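Local coordinates for putative racemase (Pseudovibrio sp. JE062, PDB 3NZG), which belongs to the mandelate racemase/muconate lactonizing enzyme family of the enolase superfamily and binds magnesium in its barrel domain, its precise function being unassigned, at residues D[177-182]-D[209-214]; D[244-249]-D[276-281]. One frame throughout, in Å; residues are numbered along the deposited sequence.

Contact 1: D[177-182]-D[209-214]; sequences KVCVPI and MVDYLY. With MG (magnesium ion), chain Q.
V178 and D211 sit at the centre of a short parallel pairing between strands 177-179 and 209-211, whose directions diverge by 29°. Three backbone bonds make the ladder: V178 N donates to M209 O (3.1 Å), D211 N to V178 O (2.9 Å) and V180 N to D211 O (3.0 Å).

Polar side chains gather on the face that carries K177, C179 and D211. D211 has CG anti to its own nitrogen (chi1 -165°), which holds the carboxylate over this face, and its two oxygens divide the work. OD2 binds the magnesium ion at 2.2 Å, together with E238 and E264. OD1 closes an Asx turn by accepting L213 N at 3.0 Å on its anti side, and also accepts a hydrogen bond from a water that is itself a ligand of the metal. The carboxylate is thereby gripped from several directions, which should fix its rotation. The K177 chain bends at chi3 (78°) and leaves NZ 3.6 Å from D211 OD2; its salt bridge is to E238.

Apolar contacts fill in the rest. C179 SG lies 3.7 Å from D211 CB, beside the metal-binding group. On the other face V178 and V210 touch through their CG2 methyls, and V210 CG1 covers one face of the Y212 ring near its rim. Beyond the strands, the CD1 methyl of L213 presses into the flank of I182 at CG1 (3.4 Å), the two side chains crossing at about a right angle, a tight fit.

The pairing belongs to a beta-alpha-beta unit of the enolase-type barrel. Connecting helix 188-202 packs under V178, V180, V210 and Y212, and strands 137-143 and 237-238 flank the pair.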
# COMPACT_ATOMS: atom_id res chain seq x y z
N LYS D 177 15.76 -34.14 -10.09
CA LYS D 177 15.91 -32.85 -10.76
C LYS D 177 16.77 -33.04 -12.00
O LYS D 177 17.81 -33.69 -11.96
CB LYS D 177 16.58 -31.82 -9.83
CG LYS D 177 16.82 -30.46 -10.50
CD LYS D 177 17.17 -29.36 -9.48
CE LYS D 177 18.62 -29.44 -9.00
NZ LYS D 177 18.92 -28.34 -8.04
N VAL D 178 16.31 -32.47 -13.11
CA VAL D 178 17.03 -32.54 -14.37
C VAL D 178 17.46 -31.12 -14.73
O VAL D 178 16.89 -30.16 -14.22
CB VAL D 178 16.14 -33.09 -15.51
CG1 VAL D 178 15.63 -34.49 -15.15
CG2 VAL D 178 14.97 -32.14 -15.75
N CYS D 179 18.44 -31.00 -15.61
CA CYS D 179 18.92 -29.68 -15.99
C CYS D 179 18.88 -29.43 -17.49
O CYS D 179 18.87 -30.37 -18.28
CB CYS D 179 20.37 -29.51 -15.54
SG CYS D 179 20.70 -29.86 -13.81
N VAL D 180 18.84 -28.16 -17.85
CA VAL D 180 18.89 -27.76 -19.25
C VAL D 180 20.37 -27.41 -19.40
O VAL D 180 20.85 -26.47 -18.77
CB VAL D 180 18.04 -26.52 -19.54
CG1 VAL D 180 18.31 -26.02 -20.95
CG2 VAL D 180 16.56 -26.86 -19.39
N PRO D 181 21.12 -28.17 -20.21
CA PRO D 181 22.55 -27.90 -20.40
C PRO D 181 22.88 -26.42 -20.69
O PRO D 181 22.27 -25.80 -21.56
CB PRO D 181 22.94 -28.85 -21.54
CG PRO D 181 21.65 -29.07 -22.28
CD PRO D 181 20.65 -29.19 -21.17
N ILE D 182 23.85 -25.89 -19.95
CA ILE D 182 24.26 -24.49 -20.09
C ILE D 182 24.49 -24.00 -21.52
O ILE D 182 23.80 -23.09 -21.99
CB ILE D 182 25.55 -24.22 -19.33
CG1 ILE D 182 25.37 -24.57 -17.85
CG2 ILE D 182 25.94 -22.75 -19.49
CD1 ILE D 182 26.66 -24.52 -17.07
N MSE D 209 11.84 -31.87 -10.78
CA MSE D 209 12.25 -30.48 -10.61
C MSE D 209 13.11 -30.15 -11.82
O MSE D 209 13.70 -31.04 -12.43
CB MSE D 209 13.09 -30.30 -9.34
CG MSE D 209 12.32 -30.42 -8.04
SE MSE D 209 11.79 -32.23 -7.59
CE MSE D 209 11.40 -31.95 -5.71
N VAL D 210 13.19 -28.87 -12.19
CA VAL D 210 14.01 -28.50 -13.33
C VAL D 210 14.95 -27.35 -12.99
O VAL D 210 14.54 -26.35 -12.39
CB VAL D 210 13.15 -28.09 -14.55
CG1 VAL D 210 14.05 -27.77 -15.74
CG2 VAL D 210 12.18 -29.21 -14.91
N ASP D 211 16.21 -27.51 -13.36
CA ASP D 211 17.23 -26.49 -13.13
C ASP D 211 17.56 -25.91 -14.50
O ASP D 211 18.06 -26.62 -15.38
CB ASP D 211 18.48 -27.14 -12.52
CG ASP D 211 19.43 -26.12 -11.92
OD1 ASP D 211 19.60 -25.03 -12.51
OD2 ASP D 211 20.00 -26.43 -10.85
N TYR D 212 17.28 -24.62 -14.70
CA TYR D 212 17.53 -23.99 -15.98
C TYR D 212 18.92 -23.37 -16.10
O TYR D 212 19.27 -22.80 -17.14
CB TYR D 212 16.44 -22.95 -16.27
CG TYR D 212 15.06 -23.55 -16.40
CD1 TYR D 212 14.55 -23.93 -17.63
CD2 TYR D 212 14.27 -23.79 -15.26
CE1 TYR D 212 13.29 -24.52 -17.75
CE2 TYR D 212 13.01 -24.39 -15.37
CZ TYR D 212 12.53 -24.75 -16.62
OH TYR D 212 11.30 -25.36 -16.73
N LEU D 213 19.72 -23.49 -15.05
CA LEU D 213 21.09 -22.98 -15.05
C LEU D 213 21.26 -21.53 -15.53
O LEU D 213 22.14 -21.23 -16.35
CB LEU D 213 22.00 -23.92 -15.85
CG LEU D 213 22.16 -25.30 -15.19
CD1 LEU D 213 22.98 -26.24 -16.07
CD2 LEU D 213 22.82 -25.13 -13.83
N TYR D 214 20.40 -20.65 -15.03
CA TYR D 214 20.45 -19.22 -15.34
C TYR D 214 20.62 -18.88 -16.82
O TYR D 214 21.42 -18.01 -17.17
CB TYR D 214 21.60 -18.59 -14.53
CG TYR D 214 21.51 -18.88 -13.04
CD1 TYR D 214 20.64 -18.18 -12.22
CD2 TYR D 214 22.28 -19.90 -12.47
CE1 TYR D 214 20.51 -18.48 -10.87
CE2 TYR D 214 22.16 -20.21 -11.11
CZ TYR D 214 21.27 -19.49 -10.32
OH TYR D 214 21.11 -19.79 -8.98
MG MG Q . 21.23 -25.20 -9.42
O HOH W 1 20.77 -23.72 -19.28
O HOH W 2 21.31 -23.88 -10.84

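Contact 2: D[244-249]-D[276-281]. With MG (magnesium ion), chain P.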
# COMPACT_ATOMS: atom_id res chain seq x y z
N ASP D 244 20.63 -11.96 -9.37
CA ASP D 244 20.42 -10.64 -8.78
C ASP D 244 19.03 -10.08 -9.11
O ASP D 244 18.54 -9.15 -8.46
CB ASP D 244 21.46 -9.64 -9.28
CG ASP D 244 22.88 -10.02 -8.90
OD1 ASP D 244 23.13 -10.26 -7.70
OD2 ASP D 244 23.74 -10.06 -9.80
N ASP D 245 18.38 -10.66 -10.11
CA ASP D 245 17.08 -10.18 -10.58
C ASP D 245 15.88 -10.55 -9.71
O ASP D 245 14.97 -11.24 -10.15
CB ASP D 245 16.88 -10.67 -12.01
CG ASP D 245 15.71 -10.01 -12.71
OD1 ASP D 245 15.20 -8.98 -12.21
OD2 ASP D 245 15.32 -10.53 -13.77
N LEU D 246 15.86 -10.06 -8.47
CA LEU D 246 14.76 -10.39 -7.58
C LEU D 246 13.41 -9.87 -8.08
O LEU D 246 12.40 -10.57 -7.99
CB LEU D 246 15.04 -9.87 -6.16
CG LEU D 246 15.67 -10.90 -5.22
CD1 LEU D 246 17.03 -11.33 -5.76
CD2 LEU D 246 15.81 -10.32 -3.82
N SER D 247 13.39 -8.66 -8.64
CA SER D 247 12.14 -8.11 -9.15
C SER D 247 11.63 -8.97 -10.31
O SER D 247 10.43 -9.10 -10.52
CB SER D 247 12.33 -6.64 -9.59
OG SER D 247 13.46 -6.47 -10.43
N GLY D 248 12.57 -9.55 -11.06
CA GLY D 248 12.21 -10.41 -12.19
C GLY D 248 11.53 -11.69 -11.72
O GLY D 248 10.60 -12.19 -12.35
N HIS D 249 12.00 -12.24 -10.61
CA HIS D 249 11.40 -13.44 -10.06
C HIS D 249 9.97 -13.12 -9.61
O HIS D 249 9.06 -13.93 -9.80
CB HIS D 249 12.23 -13.96 -8.88
CG HIS D 249 13.52 -14.60 -9.30
ND1 HIS D 249 14.58 -13.87 -9.80
CD2 HIS D 249 13.89 -15.90 -9.35
CE1 HIS D 249 15.55 -14.70 -10.14
NE2 HIS D 249 15.16 -15.93 -9.88
N ILE D 276 12.40 -13.68 -0.22
CA ILE D 276 11.04 -13.95 0.22
C ILE D 276 10.11 -12.78 -0.03
O ILE D 276 9.09 -12.93 -0.69
CB ILE D 276 10.98 -14.25 1.73
CG1 ILE D 276 11.58 -15.63 2.02
CG2 ILE D 276 9.55 -14.18 2.23
CD1 ILE D 276 11.83 -15.84 3.51
N THR D 277 10.47 -11.61 0.49
CA THR D 277 9.59 -10.45 0.36
C THR D 277 9.61 -9.75 -0.99
O THR D 277 8.56 -9.36 -1.49
CB THR D 277 9.85 -9.42 1.49
OG1 THR D 277 11.11 -8.77 1.29
CG2 THR D 277 9.88 -10.12 2.83
N LYS D 278 10.79 -9.59 -1.59
CA LYS D 278 10.89 -8.93 -2.89
C LYS D 278 10.82 -9.91 -4.07
O LYS D 278 10.16 -9.64 -5.07
CB LYS D 278 12.19 -8.12 -2.99
CG LYS D 278 12.32 -7.33 -4.30
CD LYS D 278 13.63 -6.57 -4.38
CE LYS D 278 13.81 -5.85 -5.72
NZ LYS D 278 12.75 -4.82 -5.98
N GLY D 279 11.51 -11.04 -3.94
CA GLY D 279 11.47 -12.02 -5.01
C GLY D 279 10.14 -12.77 -5.04
O GLY D 279 9.74 -13.28 -6.09
N LYS D 280 9.47 -12.83 -3.89
CA LYS D 280 8.19 -13.53 -3.76
C LYS D 280 8.31 -15.02 -4.10
O LYS D 280 7.31 -15.67 -4.39
CB LYS D 280 7.15 -12.89 -4.70
CG LYS D 280 6.84 -11.43 -4.38
CD LYS D 280 5.61 -10.97 -5.16
CE LYS D 280 5.14 -9.60 -4.70
NZ LYS D 280 3.90 -9.18 -5.43
N VAL D 281 9.53 -15.56 -4.05
CA VAL D 281 9.72 -16.97 -4.43
C VAL D 281 9.02 -17.98 -3.53
O VAL D 281 8.76 -17.70 -2.36
CB VAL D 281 11.23 -17.32 -4.53
CG1 VAL D 281 11.88 -16.48 -5.62
CG2 VAL D 281 11.93 -17.09 -3.20
MG MG P . 15.27 -4.98 -10.01
O HOH W 3 16.42 -6.63 -11.32
O HOH W 4 15.66 -6.68 -8.26
O HOH W 5 14.16 -3.70 -8.24
O HOH W 6 17.27 -4.07 -9.48
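The carbonyl oxygen of D245 is gripped twice by H249, the residue that leans on G279 and V281 across the contact. H249 ND1 reaches D245 O at 2.7 Å, the oxygen lying in the imidazole plane although the donor stands 51° out of the carbonyl plane; H249 N reaches the same D245 O at 3.2 Å. The ND1 bond ties the imidazole to the start of its own helix, while H249 CB meets V281 CG1 at 4.1 Å.

D245 is the N-cap of helix 246-255, with a weak capping bond from G248 N to its OD1. This helix start meets the last turn of helix 268-279, and the two are successive outer helices of the beta/alpha barrel, separated in sequence by strand 261-262. No hydrogen bond joins the segments. They come closest at G279, where a residue without a side chain lets the backbones approach and G279 CA makes a nearly straight CH...O contact with L246 O (3.4 Å).

K278 runs extended along L246, its CD 4.0 Å from L246 CB, then turns at chi4 (61°) toward S247. There K278 NZ donates to a water at 2.9 Å that is a ligand of a second magnesium ion. S247 OG, set between its own nitrogen and carbonyl carbon (chi1 49°), binds this ion directly at 2.4 Å; four waters and A306 O of a third subunit complete the six ligands. One of these waters donates to D245 OD1 and another accepts from S247 N.

The two contacts follow one another along the chain within the same barrel domain. Their centres are about 19 Å apart, and they do not touch; Y214 CE1 of contact 1 and H249 NE2 of contact 2 lie 6.0 Å apart. Each has its own magnesium ion, and that of contact 1 lies 21.1 Å from that of contact 2. The first, with carboxylate ligands from inside the barrel, fits the metal site expected of this superfamily, and a glycerol, probably from the crystallisation liquor, is hydrogen-bonded to K177 and may mark a pocket beside it. The second lies between subunits and is held mainly by waters. H249 NE2 is 11.1 Å from the magnesium ion of contact 1, too far to be a ligand of it.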